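Local coordinates for protein putative aspartyl-tRNA synthetase (Leishmania major, PDB 6OD8) that probably attaches L-aspartate to tRNA(Asp) at the expense of ATP, as a class II aminoacyl-tRNA synthetase of the cytoplasm, at residues L181-S189 and T203-T214; L215-L223 and E348-Y356. All coordinates share one frame; numbering follows the deposited sequence.

Contact 1 (181-189 with 203-214) and contact 2 (215-223 with 348-356) follow each other along the chain, and their centres lie about 14 Å apart. The first joins helix 185-189 and the loop before it to helices 201-206 and 208-211, beside strand 104-111 of the OB-fold; the second packs the next helix, 215-237, against helix 346-353. Polar bridges probably join them: D211 OD2 lies 2.7 Å from S217 OG, and Q355 NE2 lies 3.0 Å from A188 O, the carbonyl that R204 also grips. L212 CD2 packs on F221 CD1 at 3.5 Å. Both contacts also touch the second subunit of the dimer.

Contact 1. Residues L181-S189 and T203-T214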
loop_
_atom_site.group_PDB
_atom_site.type_symbol
_atom_site.label_atom_id
_atom_site.label_comp_id
_atom_site.label_asym_id
_atom_site.label_seq_id
_atom_site.Cartn_x
_atom_site.Cartn_y
_atom_site.Cartn_z
ATOM N N LEU A 181 -9.652 24.312 24.274
ATOM C CA LEU A 181 -9.750 23.270 23.257
ATOM C C LEU A 181 -10.607 23.758 22.097
ATOM O O LEU A 181 -11.510 24.574 22.295
ATOM C CB LEU A 181 -10.363 21.992 23.843
ATOM C CG LEU A 181 -9.573 21.310 24.960
ATOM C CD1 LEU A 181 -10.329 20.118 25.489
ATOM C CD2 LEU A 181 -8.210 20.878 24.451
ATOM N N PRO A 182 -10.354 23.296 20.867
ATOM C CA PRO A 182 -11.247 23.679 19.757
ATOM C C PRO A 182 -12.663 23.169 19.946
ATOM O O PRO A 182 -13.605 23.758 19.410
ATOM C CB PRO A 182 -10.574 23.046 18.530
ATOM C CG PRO A 182 -9.758 21.919 19.081
ATOM C CD PRO A 182 -9.291 22.373 20.442
ATOM N N PHE A 183 -12.820 22.065 20.672
ATOM C CA PHE A 183 -14.081 21.448 21.049
ATOM C C PHE A 183 -13.715 20.360 22.040
ATOM O O PHE A 183 -12.560 19.937 22.095
ATOM C CB PHE A 183 -14.838 20.865 19.842
ATOM C CG PHE A 183 -13.978 20.007 18.936
ATOM C CD1 PHE A 183 -13.453 20.529 17.764
ATOM C CD2 PHE A 183 -13.703 18.686 19.257
ATOM C CE1 PHE A 183 -12.657 19.752 16.932
ATOM C CE2 PHE A 183 -12.905 17.893 18.429
ATOM C CZ PHE A 183 -12.387 18.428 17.262
ATOM N N THR A 184 -14.700 19.903 22.814
ATOM C CA THR A 184 -14.431 18.842 23.780
ATOM C C THR A 184 -14.626 17.467 23.149
ATOM O O THR A 184 -15.374 17.295 22.175
ATOM C CB THR A 184 -15.341 18.952 25.008
ATOM O OG1 THR A 184 -16.705 18.735 24.601
ATOM C CG2 THR A 184 -15.223 20.325 25.647
ATOM N N LEU A 185 -13.953 16.472 23.737
ATOM C CA LEU A 185 -14.139 15.093 23.292
ATOM C C LEU A 185 -15.575 14.654 23.510
ATOM O O LEU A 185 -16.176 13.977 22.661
ATOM C CB LEU A 185 -13.174 14.172 24.041
ATOM C CG LEU A 185 -11.737 14.158 23.531
ATOM C CD1 LEU A 185 -11.055 12.904 24.033
ATOM C CD2 LEU A 185 -11.681 14.233 22.005
ATOM N N GLU A 186 -16.146 15.061 24.643
ATOM C CA GLU A 186 -17.544 14.781 24.942
ATOM C C GLU A 186 -18.457 15.246 23.819
ATOM O O GLU A 186 -19.305 14.489 23.341
ATOM C CB GLU A 186 -17.924 15.458 26.258
ATOM C CG GLU A 186 -17.188 14.886 27.487
ATOM C CD GLU A 186 -15.707 15.299 27.623
ATOM O OE1 GLU A 186 -15.235 16.230 26.925
ATOM O OE2 GLU A 186 -15.010 14.681 28.459
ATOM N N ASP A 187 -18.308 16.500 23.397
ATOM C CA ASP A 187 -19.183 17.031 22.361
ATOM C C ASP A 187 -18.919 16.351 21.021
ATOM O O ASP A 187 -19.861 16.029 20.284
ATOM C CB ASP A 187 -18.999 18.540 22.239
ATOM C CG ASP A 187 -19.565 19.304 23.426
ATOM O OD1 ASP A 187 -20.209 18.697 24.313
ATOM O OD2 ASP A 187 -19.349 20.526 23.467
ATOM N N ALA A 188 -17.645 16.113 20.700
ATOM C CA ALA A 188 -17.290 15.479 19.435
ATOM C C ALA A 188 -17.740 14.025 19.369
ATOM O O ALA A 188 -17.846 13.478 18.265
ATOM C CB ALA A 188 -15.780 15.577 19.204
ATOM N N SER A 189 -18.040 13.406 20.521
ATOM C CA SER A 189 -18.456 12.011 20.606
ATOM C C SER A 189 -19.964 11.832 20.666
ATOM O O SER A 189 -20.442 10.691 20.603
ATOM C CB SER A 189 -17.841 11.349 21.843
ATOM O OG SER A 189 -16.436 11.248 21.705
ATOM N N THR A 203 -15.549 22.056 11.667
ATOM C CA THR A 203 -14.768 22.267 12.883
ATOM C C THR A 203 -13.995 21.007 13.256
ATOM O O THR A 203 -12.829 21.072 13.666
ATOM C CB THR A 203 -15.700 22.694 14.015
ATOM O OG1 THR A 203 -16.432 23.846 13.592
ATOM C CG2 THR A 203 -14.905 23.030 15.274
ATOM N N ARG A 204 -14.632 19.853 13.082
ATOM C CA ARG A 204 -13.985 18.559 13.282
ATOM C C ARG A 204 -12.730 18.420 12.429
ATOM O O ARG A 204 -11.666 18.023 12.917
ATOM C CB ARG A 204 -14.983 17.472 12.916
ATOM C CG ARG A 204 -15.100 16.332 13.841
ATOM C CD ARG A 204 -16.137 15.364 13.291
ATOM N NE ARG A 204 -17.404 15.457 14.006
ATOM C CZ ARG A 204 -17.625 14.836 15.160
ATOM N NH1 ARG A 204 -16.657 14.099 15.699
ATOM N NH2 ARG A 204 -18.794 14.940 15.770
ATOM N N LEU A 205 -12.845 18.715 11.133
ATOM C CA LEU A 205 -11.720 18.471 10.237
ATOM C C LEU A 205 -10.644 19.528 10.406
ATOM O O LEU A 205 -9.467 19.248 10.157
ATOM C CB LEU A 205 -12.198 18.414 8.779
ATOM C CG LEU A 205 -13.278 17.365 8.505
ATOM C CD1 LEU A 205 -13.867 17.463 7.059
ATOM C CD2 LEU A 205 -12.776 15.956 8.802
ATOM N N ASN A 206 -11.022 20.726 10.854
ATOM C CA ASN A 206 -10.051 21.797 11.044
ATOM C C ASN A 206 -9.074 21.507 12.177
ATOM O O ASN A 206 -7.988 22.084 12.182
ATOM C CB ASN A 206 -10.762 23.122 11.324
ATOM C CG ASN A 206 -11.439 23.684 10.098
ATOM O OD1 ASN A 206 -11.159 23.259 8.978
ATOM N ND2 ASN A 206 -12.337 24.640 10.298
ATOM N N SER A 207 -9.462 20.666 13.146
ATOM C CA SER A 207 -8.575 20.171 14.217
ATOM C C SER A 207 -8.695 18.647 14.297
ATOM O O SER A 207 -9.091 18.071 15.314
ATOM C CB SER A 207 -8.901 20.780 15.578
ATOM O OG SER A 207 -8.900 22.193 15.534
ATOM N N ARG A 208 -8.322 17.993 13.196
ATOM C CA ARG A 208 -8.525 16.560 13.061
ATOM C C ARG A 208 -7.781 15.773 14.131
ATOM O O ARG A 208 -8.242 14.696 14.529
ATOM C CB ARG A 208 -8.090 16.110 11.659
ATOM C CG ARG A 208 -8.224 14.641 11.416
ATOM C CD ARG A 208 -9.668 14.197 11.557
ATOM N NE ARG A 208 -10.115 13.540 10.339
ATOM C CZ ARG A 208 -11.300 12.964 10.188
ATOM N NH1 ARG A 208 -12.157 12.947 11.196
ATOM N NH2 ARG A 208 -11.620 12.393 9.032
ATOM N N TRP A 209 -6.645 16.297 14.614
ATOM C CA TRP A 209 -5.888 15.602 15.656
ATOM C C TRP A 209 -6.691 15.480 16.940
ATOM O O TRP A 209 -6.512 14.516 17.696
ATOM C CB TRP A 209 -4.562 16.319 15.928
ATOM C CG TRP A 209 -4.700 17.814 16.075
ATOM C CD1 TRP A 209 -4.867 18.526 17.234
ATOM C CD2 TRP A 209 -4.688 18.773 15.014
ATOM N NE1 TRP A 209 -4.956 19.868 16.953
ATOM C CE2 TRP A 209 -4.863 20.043 15.595
ATOM C CE3 TRP A 209 -4.570 18.675 13.619
ATOM C CZ2 TRP A 209 -4.909 21.221 14.828
ATOM C CZ3 TRP A 209 -4.615 19.846 12.862
ATOM C CH2 TRP A 209 -4.780 21.098 13.471
ATOM N N MET A 210 -7.571 16.442 17.215
ATOM C CA MET A 210 -8.466 16.296 18.358
ATOM C C MET A 210 -9.563 15.274 18.062
ATOM O O MET A 210 -9.861 14.393 18.887
ATOM C CB MET A 210 -9.072 17.662 18.711
ATOM C CG MET A 210 -9.926 17.682 19.939
ATOM S SD MET A 210 -8.934 17.459 21.455
ATOM C CE MET A 210 -10.261 17.430 22.656
ATOM N N ASP A 211 -10.198 15.404 16.897
ATOM C CA ASP A 211 -11.293 14.506 16.520
ATOM C C ASP A 211 -10.863 13.047 16.541
ATOM O O ASP A 211 -11.637 12.168 16.947
ATOM C CB ASP A 211 -11.813 14.849 15.127
ATOM C CG ASP A 211 -12.813 13.803 14.625
ATOM O OD1 ASP A 211 -13.964 13.814 15.099
ATOM O OD2 ASP A 211 -12.417 12.923 13.837
ATOM N N LEU A 212 -9.642 12.756 16.076
ATOM C CA LEU A 212 -9.231 11.366 15.970
ATOM C C LEU A 212 -9.179 10.682 17.329
ATOM O O LEU A 212 -9.151 9.453 17.383
ATOM C CB LEU A 212 -7.858 11.258 15.278
ATOM C CG LEU A 212 -7.785 11.584 13.779
ATOM C CD1 LEU A 212 -6.329 11.721 13.298
ATOM C CD2 LEU A 212 -8.525 10.515 12.953
ATOM N N ARG A 213 -9.127 11.448 18.423
ATOM C CA ARG A 213 -9.054 10.868 19.757
ATOM C C ARG A 213 -10.378 10.262 20.214
ATOM O O ARG A 213 -10.386 9.537 21.212
ATOM C CB ARG A 213 -8.594 11.936 20.767
ATOM C CG ARG A 213 -7.269 12.591 20.382
ATOM C CD ARG A 213 -6.923 13.782 21.305
ATOM N NE ARG A 213 -5.860 14.572 20.678
ATOM C CZ ARG A 213 -5.254 15.611 21.234
ATOM N NH1 ARG A 213 -5.589 16.021 22.458
ATOM N NH2 ARG A 213 -4.304 16.230 20.557
ATOM N N THR A 214 -11.490 10.559 19.539
ATOM C CA THR A 214 -12.774 9.993 19.922
ATOM C C THR A 214 -12.818 8.506 19.583
ATOM O O THR A 214 -12.077 8.016 18.729
ATOM C CB THR A 214 -13.944 10.717 19.226
ATOM O OG1 THR A 214 -13.873 10.484 17.822
ATOM C CG2 THR A 214 -13.900 12.230 19.492
#
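The loop at P182 runs past S207, their CA atoms 7.1 Å apart, and the short helix 185-189 then closes on the short helix 208-211, where A188 and D211 come within 6.7 Å CA to CA. F183 fills the space between. Its CG stands between the backbone N and the carbonyl carbon (chi1 48°), which aims the ring at the other segment: T203 O and D211 N lie at the ring's edge, and CE2 meets M210 CG at 3.3 Å. M210, flexible and unbranched, bends at chi2 so that its CE reaches L185 CD2 at 3.6 Å and L181 CD1 at 3.9 Å. This packing belongs to the passage from the OB-fold, the likely anticodon-binding part as in related enzymes, into the catalytic region; L185 and R213 also touch R110 of strand 104-111. R204 supplies the polar link. NH1 and NH2 both grip A188 O end-on, the NH1 bond being 2.9 Å long, with the oxygen near the guanidinium plane. D211 OD1 holds the same NH1 in a salt bridge of 2.8 Å, while its OD2 pairs with R208, a network that probably fixes the rotation of the guanidinium. Small A188 permits close approach, its CB resting 3.8 Å from T214 CG2.

Contact 2. Residues L215-L223 and E348-Y356; sequences LASGAIFRL and ELKNVCQQY
L215 begins the contact, crossing N351 obliquely and Q354 at about a right angle, its CB 3.7 Å from Q354 NE2. Small A216 suits the 4.2 Å approach of its CA to V352 CA; that CA makes a C-H...O contact with N351 O, and CB touches Q355 OE1 at 3.4 Å and the ring of Y356. One water accepts from Q354 NE2 and from A216 N, in the first turn after the N-cap T214, and donates to Q355 OE1. Q354 NE2 also bonds N351 O at 2.7 Å, and Q355 NE2 turns to A188 O. The contact joins helices 215-237 and 346-353 of the class II synthetase region: the axes of segments 215-223 and 348-353 approach to 7.6 Å and cross at -137°, and V352 enters as a knob into the hole formed by A216, A219, I220 and L223. A219 CB meets V352 CG2 at 3.6 Å; I220 crosses the valine at about a right angle and also touches V534 of helix 530-538. R222, bent at chi3 (62°), forms a side-on salt bridge through NE and NH2 to E348 OE2; NE meets its anti lone pair at 2.9 Å, the planes 18° apart. L223 packs CD2 against E348 CB at 3.8 Å.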
loop_
_atom_site.group_PDB
_atom_site.type_symbol
_atom_site.label_atom_id
_atom_site.label_comp_id
_atom_site.label_asym_id
_atom_site.label_seq_id
_atom_site.Cartn_x
_atom_site.Cartn_y
_atom_site.Cartn_z
ATOM N N LEU A 215 -13.685 7.779 20.298
ATOM C CA LEU A 215 -13.786 6.334 20.085
ATOM C C LEU A 215 -14.131 6.015 18.646
ATOM O O LEU A 215 -13.470 5.188 18.007
ATOM C CB LEU A 215 -14.848 5.723 21.017
ATOM C CG LEU A 215 -14.542 5.677 22.508
ATOM C CD1 LEU A 215 -15.782 5.174 23.269
ATOM C CD2 LEU A 215 -13.382 4.770 22.741
ATOM N N ALA A 216 -15.187 6.645 18.122
ATOM C CA ALA A 216 -15.673 6.275 16.795
ATOM C C ALA A 216 -14.671 6.643 15.713
ATOM O O ALA A 216 -14.393 5.844 14.812
ATOM C CB ALA A 216 -17.034 6.937 16.519
ATOM N N SER A 217 -14.121 7.857 15.774
ATOM C CA SER A 217 -13.180 8.276 14.734
ATOM C C SER A 217 -11.928 7.395 14.746
ATOM O O SER A 217 -11.486 6.903 13.703
ATOM C CB SER A 217 -12.866 9.768 14.923
ATOM O OG SER A 217 -12.080 10.285 13.872
ATOM N N GLY A 218 -11.363 7.146 15.929
ATOM C CA GLY A 218 -10.252 6.218 16.014
ATOM C C GLY A 218 -10.582 4.842 15.465
ATOM O O GLY A 218 -9.768 4.239 14.760
ATOM N N ALA A 219 -11.789 4.337 15.757
ATOM C CA ALA A 219 -12.172 3.006 15.276
ATOM C C ALA A 219 -12.330 2.993 13.770
ATOM O O ALA A 219 -11.970 2.008 13.111
ATOM C CB ALA A 219 -13.473 2.534 15.945
ATOM N N ILE A 220 -12.901 4.056 13.206
ATOM C CA ILE A 220 -13.045 4.114 11.747
ATOM C C ILE A 220 -11.700 3.931 11.058
ATOM O O ILE A 220 -11.581 3.188 10.073
ATOM C CB ILE A 220 -13.711 5.435 11.328
ATOM C CG1 ILE A 220 -15.176 5.448 11.757
ATOM C CG2 ILE A 220 -13.578 5.654 9.844
ATOM C CD1 ILE A 220 -15.841 6.828 11.606
ATOM N N PHE A 221 -10.655 4.579 11.572
ATOM C CA PHE A 221 -9.400 4.513 10.836
ATOM C C PHE A 221 -8.603 3.255 11.145
ATOM O O PHE A 221 -7.822 2.823 10.296
ATOM C CB PHE A 221 -8.602 5.792 11.080
ATOM C CG PHE A 221 -9.233 6.972 10.404
ATOM C CD1 PHE A 221 -9.939 7.908 11.128
ATOM C CD2 PHE A 221 -9.188 7.082 9.017
ATOM C CE1 PHE A 221 -10.557 8.970 10.488
ATOM C CE2 PHE A 221 -9.817 8.126 8.367
ATOM C CZ PHE A 221 -10.499 9.080 9.112
ATOM N N ARG A 222 -8.818 2.629 12.301
ATOM C CA ARG A 222 -8.310 1.273 12.486
ATOM C C ARG A 222 -8.961 0.312 11.489
ATOM O O ARG A 222 -8.287 -0.555 10.919
ATOM C CB ARG A 222 -8.557 0.811 13.920
ATOM C CG ARG A 222 -7.716 1.583 14.968
ATOM C CD ARG A 222 -8.100 1.173 16.385
ATOM N NE ARG A 222 -7.817 -0.241 16.574
ATOM C CZ ARG A 222 -6.672 -0.714 17.066
ATOM N NH1 ARG A 222 -5.710 0.122 17.442
ATOM N NH2 ARG A 222 -6.494 -2.025 17.188
ATOM N N LEU A 223 -10.276 0.437 11.285
ATOM C CA LEU A 223 -10.940 -0.421 10.298
ATOM C C LEU A 223 -10.476 -0.111 8.881
ATOM O O LEU A 223 -10.300 -1.024 8.074
ATOM C CB LEU A 223 -12.466 -0.284 10.408
ATOM C CG LEU A 223 -13.027 -0.818 11.730
ATOM C CD1 LEU A 223 -14.476 -0.363 11.897
ATOM C CD2 LEU A 223 -12.921 -2.337 11.777
ATOM N N GLU A 348 -13.844 -2.514 17.483
ATOM C CA GLU A 348 -13.907 -1.339 16.626
ATOM C C GLU A 348 -15.317 -1.114 16.095
ATOM O O GLU A 348 -15.797 0.030 16.038
ATOM C CB GLU A 348 -12.913 -1.489 15.470
ATOM C CG GLU A 348 -11.447 -1.285 15.860
ATOM C CD GLU A 348 -10.793 -2.553 16.383
ATOM O OE1 GLU A 348 -11.484 -3.580 16.549
ATOM O OE2 GLU A 348 -9.578 -2.516 16.632
ATOM N N LEU A 349 -16.000 -2.192 15.702
ATOM C CA LEU A 349 -17.354 -2.033 15.180
ATOM C C LEU A 349 -18.279 -1.448 16.237
ATOM O O LEU A 349 -19.127 -0.597 15.933
ATOM C CB LEU A 349 -17.888 -3.381 14.684
ATOM C CG LEU A 349 -17.124 -4.037 13.536
ATOM C CD1 LEU A 349 -17.493 -5.523 13.391
ATOM C CD2 LEU A 349 -17.358 -3.281 12.213
ATOM N N LYS A 350 -18.152 -1.905 17.484
ATOM C CA LYS A 350 -19.012 -1.364 18.530
ATOM C C LYS A 350 -18.668 0.087 18.835
ATOM O O LYS A 350 -19.562 0.881 19.168
ATOM C CB LYS A 350 -18.916 -2.216 19.806
ATOM N N ASN A 351 -17.385 0.453 18.722
ATOM C CA ASN A 351 -16.973 1.824 19.008
ATOM C C ASN A 351 -17.424 2.796 17.920
ATOM O O ASN A 351 -17.688 3.967 18.220
ATOM C CB ASN A 351 -15.458 1.885 19.214
ATOM C CG ASN A 351 -15.050 1.487 20.630
ATOM O OD1 ASN A 351 -15.869 1.516 21.542
ATOM N ND2 ASN A 351 -13.786 1.128 20.816
ATOM N N VAL A 352 -17.545 2.340 16.669
ATOM C CA VAL A 352 -18.218 3.158 15.656
ATOM C C VAL A 352 -19.711 3.233 15.950
ATOM O O VAL A 352 -20.319 4.311 15.951
ATOM C CB VAL A 352 -17.973 2.592 14.245
ATOM C CG1 VAL A 352 -18.796 3.370 13.200
ATOM C CG2 VAL A 352 -16.470 2.606 13.884
ATOM N N CYS A 353 -20.319 2.079 16.202
ATOM C CA CYS A 353 -21.773 1.982 16.281
ATOM C C CYS A 353 -22.347 2.786 17.443
ATOM O O CYS A 353 -23.493 3.249 17.368
ATOM C CB CYS A 353 -22.175 0.511 16.403
ATOM S SG CYS A 353 -23.956 0.167 16.245
ATOM N N GLN A 354 -21.586 2.969 18.525
ATOM C CA GLN A 354 -22.166 3.676 19.664
ATOM C C GLN A 354 -22.415 5.141 19.340
ATOM O O GLN A 354 -23.348 5.747 19.879
ATOM C CB GLN A 354 -21.280 3.537 20.905
ATOM C CG GLN A 354 -19.801 3.822 20.688
ATOM C CD GLN A 354 -19.445 5.296 20.838
ATOM O OE1 GLN A 354 -20.111 6.037 21.570
ATOM N NE2 GLN A 354 -18.394 5.730 20.137
ATOM N N GLN A 355 -21.611 5.726 18.462
ATOM C CA GLN A 355 -21.882 7.085 18.016
ATOM C C GLN A 355 -22.682 7.134 16.721
ATOM O O GLN A 355 -23.509 8.030 16.548
ATOM C CB GLN A 355 -20.569 7.862 17.828
ATOM C CG GLN A 355 -20.820 9.336 17.540
ATOM C CD GLN A 355 -19.560 10.189 17.555
ATOM O OE1 GLN A 355 -18.474 9.728 17.941
ATOM N NE2 GLN A 355 -19.705 11.452 17.148
ATOM N N TYR A 356 -22.453 6.190 15.816
ATOM C CA TYR A 356 -23.011 6.210 14.464
ATOM C C TYR A 356 -23.692 4.869 14.243
ATOM O O TYR A 356 -23.136 3.984 13.576
ATOM C CB TYR A 356 -21.912 6.446 13.423
ATOM C CG TYR A 356 -21.218 7.787 13.533
ATOM C CD1 TYR A 356 -21.929 8.974 13.386
ATOM C CD2 TYR A 356 -19.844 7.866 13.759
ATOM C CE1 TYR A 356 -21.298 10.206 13.473
ATOM C CE2 TYR A 356 -19.202 9.089 13.849
ATOM C CZ TYR A 356 -19.932 10.255 13.709
ATOM O OH TYR A 356 -19.287 11.471 13.782
HETATM O O HOH W 1 -17.015 8.397 19.676
#